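Local coordinates for protein Myo-inositol phosphohydrolase (Mitsuokella multacida, PDB 4WU3) that probably removes phosphate groups from myo-inositol hexakisphosphate as a protein tyrosine phosphatase-like phytase, and binds myo-inositol-(1,3,4,5)-tetrakisphosphate, at residues K260-V265 / H306-V311; M255-K260 / D268-R273. The protein carries 2 engineered substitutions. All coordinates share one frame; numbering follows the deposited sequence.

Interaction 1: K260-V265 / H306-V311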
loop_
_atom_site.group_PDB
_atom_site.type_symbol
_atom_site.label_atom_id
_atom_site.label_comp_id
_atom_site.label_asym_id
_atom_site.label_seq_id
_atom_site.Cartn_x
_atom_site.Cartn_y
_atom_site.Cartn_z
ATOM N N LYS A 260 19.014 21.101 2.404
ATOM C CA LYS A 260 19.742 22.216 2.992
ATOM C C LYS A 260 20.571 21.812 4.215
ATOM O O LYS A 260 21.589 22.416 4.487
ATOM C CB LYS A 260 18.775 23.320 3.418
ATOM C CG LYS A 260 17.963 23.925 2.300
ATOM C CD LYS A 260 18.836 24.717 1.358
ATOM C CE LYS A 260 17.969 25.420 0.330
ATOM N NZ LYS A 260 18.748 26.346 -0.538
ATOM N N ASN A 261 20.140 20.799 4.953
ATOM C CA ASN A 261 20.654 20.619 6.295
ATOM C C ASN A 261 21.036 19.204 6.692
ATOM O O ASN A 261 21.432 18.979 7.831
ATOM C CB ASN A 261 19.618 21.132 7.290
ATOM C CG ASN A 261 19.317 22.605 7.109
ATOM O OD1 ASN A 261 20.225 23.432 7.068
ATOM N ND2 ASN A 261 18.033 22.943 7.012
ATOM N N ALA A 262 20.919 18.241 5.787
ATOM C CA ALA A 262 21.159 16.861 6.187
ATOM C C ALA A 262 22.526 16.717 6.846
ATOM O O ALA A 262 22.686 15.895 7.744
ATOM C CB ALA A 262 21.037 15.916 5.004
ATOM N N LYS A 263 23.497 17.523 6.414
ATOM C CA LYS A 263 24.878 17.408 6.893
ATOM C C LYS A 263 25.019 17.713 8.373
ATOM O O LYS A 263 25.887 17.166 9.046
ATOM C CB LYS A 263 25.798 18.376 6.145
ATOM C CG LYS A 263 26.147 17.965 4.731
ATOM C CD LYS A 263 26.942 19.058 4.027
ATOM C CE LYS A 263 27.077 18.770 2.539
ATOM N NZ LYS A 263 27.969 19.737 1.845
ATOM N N ASP A 264 24.176 18.611 8.862
ATOM C CA ASP A 264 24.331 19.158 10.196
ATOM C C ASP A 264 23.219 18.745 11.136
ATOM O O ASP A 264 23.351 18.901 12.342
ATOM C CB ASP A 264 24.371 20.680 10.112
ATOM C CG ASP A 264 25.477 21.172 9.209
ATOM O OD1 ASP A 264 26.604 20.639 9.304
ATOM O OD2 ASP A 264 25.218 22.079 8.396
ATOM N N VAL A 265 22.124 18.223 10.584
ATOM C CA VAL A 265 20.926 17.925 11.379
ATOM C C VAL A 265 20.461 16.490 11.172
ATOM O O VAL A 265 20.463 15.974 10.055
ATOM C CB VAL A 265 19.785 18.911 11.026
ATOM C CG1 VAL A 265 18.546 18.636 11.851
ATOM C CG2 VAL A 265 20.253 20.342 11.239
ATOM N N HIS A 306 15.009 7.190 3.082
ATOM C CA HIS A 306 15.908 6.865 1.978
ATOM C C HIS A 306 16.443 8.122 1.311
ATOM O O HIS A 306 17.613 8.168 0.940
ATOM C CB HIS A 306 15.216 5.989 0.934
ATOM C CG HIS A 306 14.734 4.680 1.470
ATOM N ND1 HIS A 306 15.511 3.872 2.272
ATOM C CD2 HIS A 306 13.556 4.034 1.311
ATOM C CE1 HIS A 306 14.826 2.788 2.591
ATOM N NE2 HIS A 306 13.637 2.862 2.020
ATOM N N PHE A 307 15.588 9.129 1.143
ATOM C CA PHE A 307 16.032 10.414 0.601
ATOM C C PHE A 307 17.087 11.058 1.506
ATOM O O PHE A 307 18.077 11.610 1.009
ATOM C CB PHE A 307 14.848 11.371 0.413
ATOM C CG PHE A 307 15.208 12.657 -0.288
ATOM C CD1 PHE A 307 15.324 12.703 -1.668
ATOM C CD2 PHE A 307 15.428 13.812 0.431
ATOM C CE1 PHE A 307 15.657 13.887 -2.310
ATOM C CE2 PHE A 307 15.769 14.988 -0.207
ATOM C CZ PHE A 307 15.881 15.031 -1.578
ATOM N N TYR A 308 16.886 10.998 2.825
ATOM C CA TYR A 308 17.897 11.502 3.773
ATOM C C TYR A 308 19.260 10.844 3.549
ATOM O O TYR A 308 20.294 11.528 3.413
ATOM C CB TYR A 308 17.459 11.251 5.212
ATOM C CG TYR A 308 18.394 11.810 6.259
ATOM C CD1 TYR A 308 18.293 13.132 6.668
ATOM C CD2 TYR A 308 19.373 11.016 6.852
ATOM C CE1 TYR A 308 19.131 13.651 7.633
ATOM C CE2 TYR A 308 20.221 11.533 7.822
ATOM C CZ TYR A 308 20.088 12.852 8.212
ATOM O OH TYR A 308 20.926 13.388 9.175
ATOM N N ASP A 309 19.249 9.513 3.520
ATOM C CA ASP A 309 20.452 8.727 3.249
ATOM C C ASP A 309 21.096 9.112 1.915
ATOM O O ASP A 309 22.309 9.210 1.832
ATOM C CB ASP A 309 20.135 7.226 3.259
ATOM C CG ASP A 309 19.787 6.715 4.629
ATOM O OD1 ASP A 309 20.026 7.442 5.594
ATOM O OD2 ASP A 309 19.258 5.594 4.748
ATOM N N TYR A 310 20.281 9.319 0.885
ATOM C CA TYR A 310 20.783 9.675 -0.436
ATOM C C TYR A 310 21.522 11.009 -0.400
ATOM O O TYR A 310 22.626 11.135 -0.935
ATOM C CB TYR A 310 19.643 9.768 -1.447
ATOM C CG TYR A 310 20.019 10.533 -2.687
ATOM C CD1 TYR A 310 20.859 9.978 -3.638
ATOM C CD2 TYR A 310 19.530 11.819 -2.911
ATOM C CE1 TYR A 310 21.208 10.675 -4.770
ATOM C CE2 TYR A 310 19.872 12.520 -4.050
ATOM C CZ TYR A 310 20.711 11.943 -4.974
ATOM O OH TYR A 310 21.073 12.648 -6.101
ATOM N N VAL A 311 20.917 12.006 0.231
ATOM C CA VAL A 311 21.554 13.305 0.326
ATOM C C VAL A 311 22.817 13.198 1.190
ATOM O O VAL A 311 23.850 13.780 0.856
ATOM C CB VAL A 311 20.594 14.383 0.848
ATOM C CG1 VAL A 311 21.318 15.720 0.988
ATOM C CG2 VAL A 311 19.422 14.536 -0.118
#
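The hydroxyl of Tyr308 reaches from helix 291-313 to the main chain at the far end of segment 260-265, where Tyr308 OH gives a hydrogen bond of 2.8 Å to Val265 O. The phenol meets this carbonyl well off the line of its C=O bond, at 133° and tilted moderately out of the carbonyl plane, while the oxygen itself sits at the edge of the ring, near the ring plane. With CG opposite its backbone nitrogen (chi1 -177°), the side chain is swung off the helix and carries the phenol to the turn.

Closer to helix 291-313, Ala262 directs its methyl at the other segment. Ala262 CB comes obliquely upon the ring and lies 4.0 Å from Tyr308 CE1. The same methyl is equally far, at 4.0 Å, from Val311 CG1. That branch of Val311 stands anti to the backbone N and faces the turn, whereas CG2, the other branch, rests 3.7 Å above one face of the Phe307 ring, offset toward its rim.

The accepting carbonyl belongs to a turn with its own bracing, for Asn261 O receives both Asp264 N and Val265 N. On helix 291-313, Asp309, whose CB points away from the turn, forms a salt bridge with Lys329 of the second subunit. A phenylalanine in place of Tyr308 would probably keep the contact with Ala262 but leave Val265 O without its phenolic donor and the turn less firmly tied to the helix. This is buried packing within the PTP-like fold, joining the turn after helix 247-261 to helix 291-313. The apolar groups probably set the spacing, and the one directional bond is likely to hold the turn's carbonyl in place.

Interaction 2: M255-K260 / D268-R273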
loop_
_atom_site.group_PDB
_atom_site.type_symbol
_atom_site.label_atom_id
_atom_site.label_comp_id
_atom_site.label_asym_id
_atom_site.label_seq_id
_atom_site.Cartn_x
_atom_site.Cartn_y
_atom_site.Cartn_z
ATOM N N MET A 255 11.947 16.994 2.454
ATOM C CA MET A 255 13.000 16.889 1.432
ATOM C C MET A 255 13.837 18.172 1.320
ATOM O O MET A 255 15.064 18.128 1.249
ATOM C CB MET A 255 12.397 16.563 0.063
ATOM C CG MET A 255 11.837 15.155 -0.050
ATOM S SD MET A 255 10.829 14.943 -1.534
ATOM C CE MET A 255 12.063 15.149 -2.826
ATOM N N HIS A 256 13.166 19.314 1.296
ATOM C CA HIS A 256 13.841 20.608 1.219
ATOM C C HIS A 256 14.802 20.787 2.396
ATOM O O HIS A 256 15.976 21.112 2.210
ATOM C CB HIS A 256 12.790 21.729 1.201
ATOM C CG HIS A 256 13.326 23.074 0.810
ATOM N ND1 HIS A 256 13.286 23.548 -0.484
ATOM C CD2 HIS A 256 13.899 24.051 1.548
ATOM C CE1 HIS A 256 13.823 24.754 -0.528
ATOM N NE2 HIS A 256 14.194 25.086 0.695
ATOM N N ASP A 257 14.291 20.564 3.606
ATOM C CA ASP A 257 15.076 20.699 4.831
ATOM C C ASP A 257 16.310 19.797 4.726
ATOM O O ASP A 257 17.426 20.205 5.038
ATOM C CB ASP A 257 14.208 20.310 6.027
ATOM C CG ASP A 257 14.765 20.788 7.359
ATOM O OD1 ASP A 257 15.981 21.048 7.463
ATOM O OD2 ASP A 257 13.980 20.882 8.326
ATOM N N ILE A 258 16.106 18.571 4.252
ATOM C CA ILE A 258 17.195 17.614 4.089
ATOM C C ILE A 258 18.258 18.096 3.091
ATOM O O ILE A 258 19.462 17.982 3.335
ATOM C CB ILE A 258 16.638 16.256 3.618
ATOM C CG1 ILE A 258 15.999 15.507 4.798
ATOM C CG2 ILE A 258 17.731 15.435 2.958
ATOM C CD1 ILE A 258 15.051 14.405 4.374
ATOM N N LEU A 259 17.811 18.628 1.960
ATOM C CA LEU A 259 18.725 19.167 0.946
ATOM C C LEU A 259 19.571 20.328 1.481
ATOM O O LEU A 259 20.712 20.517 1.060
ATOM C CB LEU A 259 17.944 19.631 -0.278
ATOM C CG LEU A 259 17.472 18.527 -1.222
ATOM C CD1 LEU A 259 16.406 19.044 -2.173
ATOM C CD2 LEU A 259 18.660 17.949 -1.986
ATOM N N LYS A 260 19.014 21.101 2.404
ATOM C CA LYS A 260 19.742 22.216 2.992
ATOM C C LYS A 260 20.571 21.812 4.215
ATOM O O LYS A 260 21.589 22.416 4.487
ATOM C CB LYS A 260 18.775 23.320 3.418
ATOM C CG LYS A 260 17.963 23.925 2.300
ATOM C CD LYS A 260 18.836 24.717 1.358
ATOM C CE LYS A 260 17.969 25.420 0.330
ATOM N NZ LYS A 260 18.748 26.346 -0.538
ATOM N N ASP A 268 15.734 12.488 12.462
ATOM C CA ASP A 268 14.647 12.605 13.430
ATOM C C ASP A 268 14.280 14.056 13.742
ATOM O O ASP A 268 13.114 14.375 13.942
ATOM C CB ASP A 268 15.022 11.883 14.725
ATOM C CG ASP A 268 14.976 10.374 14.582
ATOM O OD1 ASP A 268 14.356 9.882 13.609
ATOM O OD2 ASP A 268 15.555 9.675 15.441
ATOM N N ASP A 269 15.284 14.923 13.808
ATOM C CA ASP A 269 15.057 16.309 14.152
ATOM C C ASP A 269 14.299 16.988 13.018
ATOM O O ASP A 269 13.368 17.770 13.244
ATOM C CB ASP A 269 16.387 17.014 14.447
ATOM C CG ASP A 269 16.866 16.793 15.892
ATOM O OD1 ASP A 269 16.114 16.183 16.704
ATOM O OD2 ASP A 269 17.994 17.227 16.217
ATOM N N ILE A 270 14.673 16.668 11.791
ATOM C CA ILE A 270 13.997 17.248 10.651
ATOM C C ILE A 270 12.508 16.862 10.655
ATOM O O ILE A 270 11.639 17.722 10.555
ATOM C CB ILE A 270 14.701 16.842 9.344
ATOM C CG1 ILE A 270 16.084 17.506 9.280
ATOM C CG2 ILE A 270 13.868 17.256 8.148
ATOM C CD1 ILE A 270 16.857 17.223 8.004
ATOM N N ILE A 271 12.224 15.572 10.795
ATOM C CA ILE A 271 10.844 15.080 10.839
ATOM C C ILE A 271 10.041 15.802 11.925
ATOM O O ILE A 271 8.934 16.282 11.676
ATOM C CB ILE A 271 10.802 13.555 11.103
ATOM C CG1 ILE A 271 11.351 12.792 9.899
ATOM C CG2 ILE A 271 9.377 13.093 11.415
ATOM C CD1 ILE A 271 10.504 12.947 8.658
ATOM N N GLN A 272 10.608 15.879 13.127
ATOM C CA GLN A 272 9.948 16.554 14.237
ATOM C C GLN A 272 9.753 18.037 13.960
ATOM O O GLN A 272 8.661 18.558 14.181
ATOM C CB GLN A 272 10.733 16.389 15.530
ATOM C CG GLN A 272 10.502 15.064 16.220
ATOM C CD GLN A 272 9.031 14.775 16.387
ATOM O OE1 GLN A 272 8.319 15.507 17.064
ATOM N NE2 GLN A 272 8.561 13.704 15.750
ATOM N N ARG A 273 10.785 18.735 13.487
ATOM C CA ARG A 273 10.613 20.179 13.340
ATOM C C ARG A 273 9.613 20.539 12.236
ATOM O O ARG A 273 8.873 21.513 12.367
ATOM C CB ARG A 273 11.941 20.923 13.215
ATOM C CG ARG A 273 12.729 20.719 11.942
ATOM C CD ARG A 273 14.174 21.083 12.227
ATOM N NE ARG A 273 14.946 21.314 11.021
ATOM C CZ ARG A 273 16.129 21.920 11.000
ATOM N NH1 ARG A 273 16.683 22.349 12.129
ATOM N NH2 ARG A 273 16.760 22.096 9.850
#
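Ile270 is the first residue of segment 268-273 to meet helix 247-261, and its two branches do different work. CG1, set beside the backbone N, leads to CD1, which lies 3.7 Å from Ile258 CG1, the two isoleucines crossing at about a right angle. The other branch turns to the acid: Ile270 CG2 packs 3.6 Å from Asp257 OD2, giving the carboxylate an aliphatic neighbour.

One turn further on, Arg273 supplies the charge. Its first torsion (chi1 70°) puts CG between the backbone N and the carbonyl carbon, and from there the chain runs extended to NE, bringing the guanidinium side-on to Asp257. Arg273 NH2 donates to Asp257 OD1 at 2.7 Å, and Arg273 NE to Asp257 OD2 at 2.9 Å. Both bonds are nearly straight and use the syn lone pairs, with the two flat groups only 18° from coplanar.

Neighbours complete the site: Asn261 ND2 also binds Asp257 OD1, Gln274 NE2 binds OD2, and Arg273 NH1 reaches the carbonyls of Thr82 and Lys84. The axes of the two helix segments approach to 10.0 Å, with 140° between their directions; helix 247-261, which follows the signature P-loop, and the next helix form a roughly antiparallel pair. The chemistry of the contact implies that the buried carboxylate, with two donors on each oxygen, is probably stabilised as an anion and is likely to resist rotation.

How the interactions relate
The first segments of interactions 1 and 2 overlap at Lys260, whose side chain takes part in neither contact; both use helix 247-261, and their centres are about 8 Å apart. Asp257 OD1 connects them, accepting from both Asn261 ND2 and Arg273 NH2, two donors 3.2 Å apart because they converge on that oxygen. Apolar contacts continue across the boundary, with Val311 CG2 3.6 Å from Ile258 CG2 and Val265 CG1 3.7 Å from Ile270 CG1. Helix 247-261 is thereby packed against helices 267-276 and 291-313. The latter also carries Tyr297, which lines an inositol tetrakisphosphate pocket with His214, Lys288 and Lys289; none of the residues making either contact lines either such pocket seen in the chain.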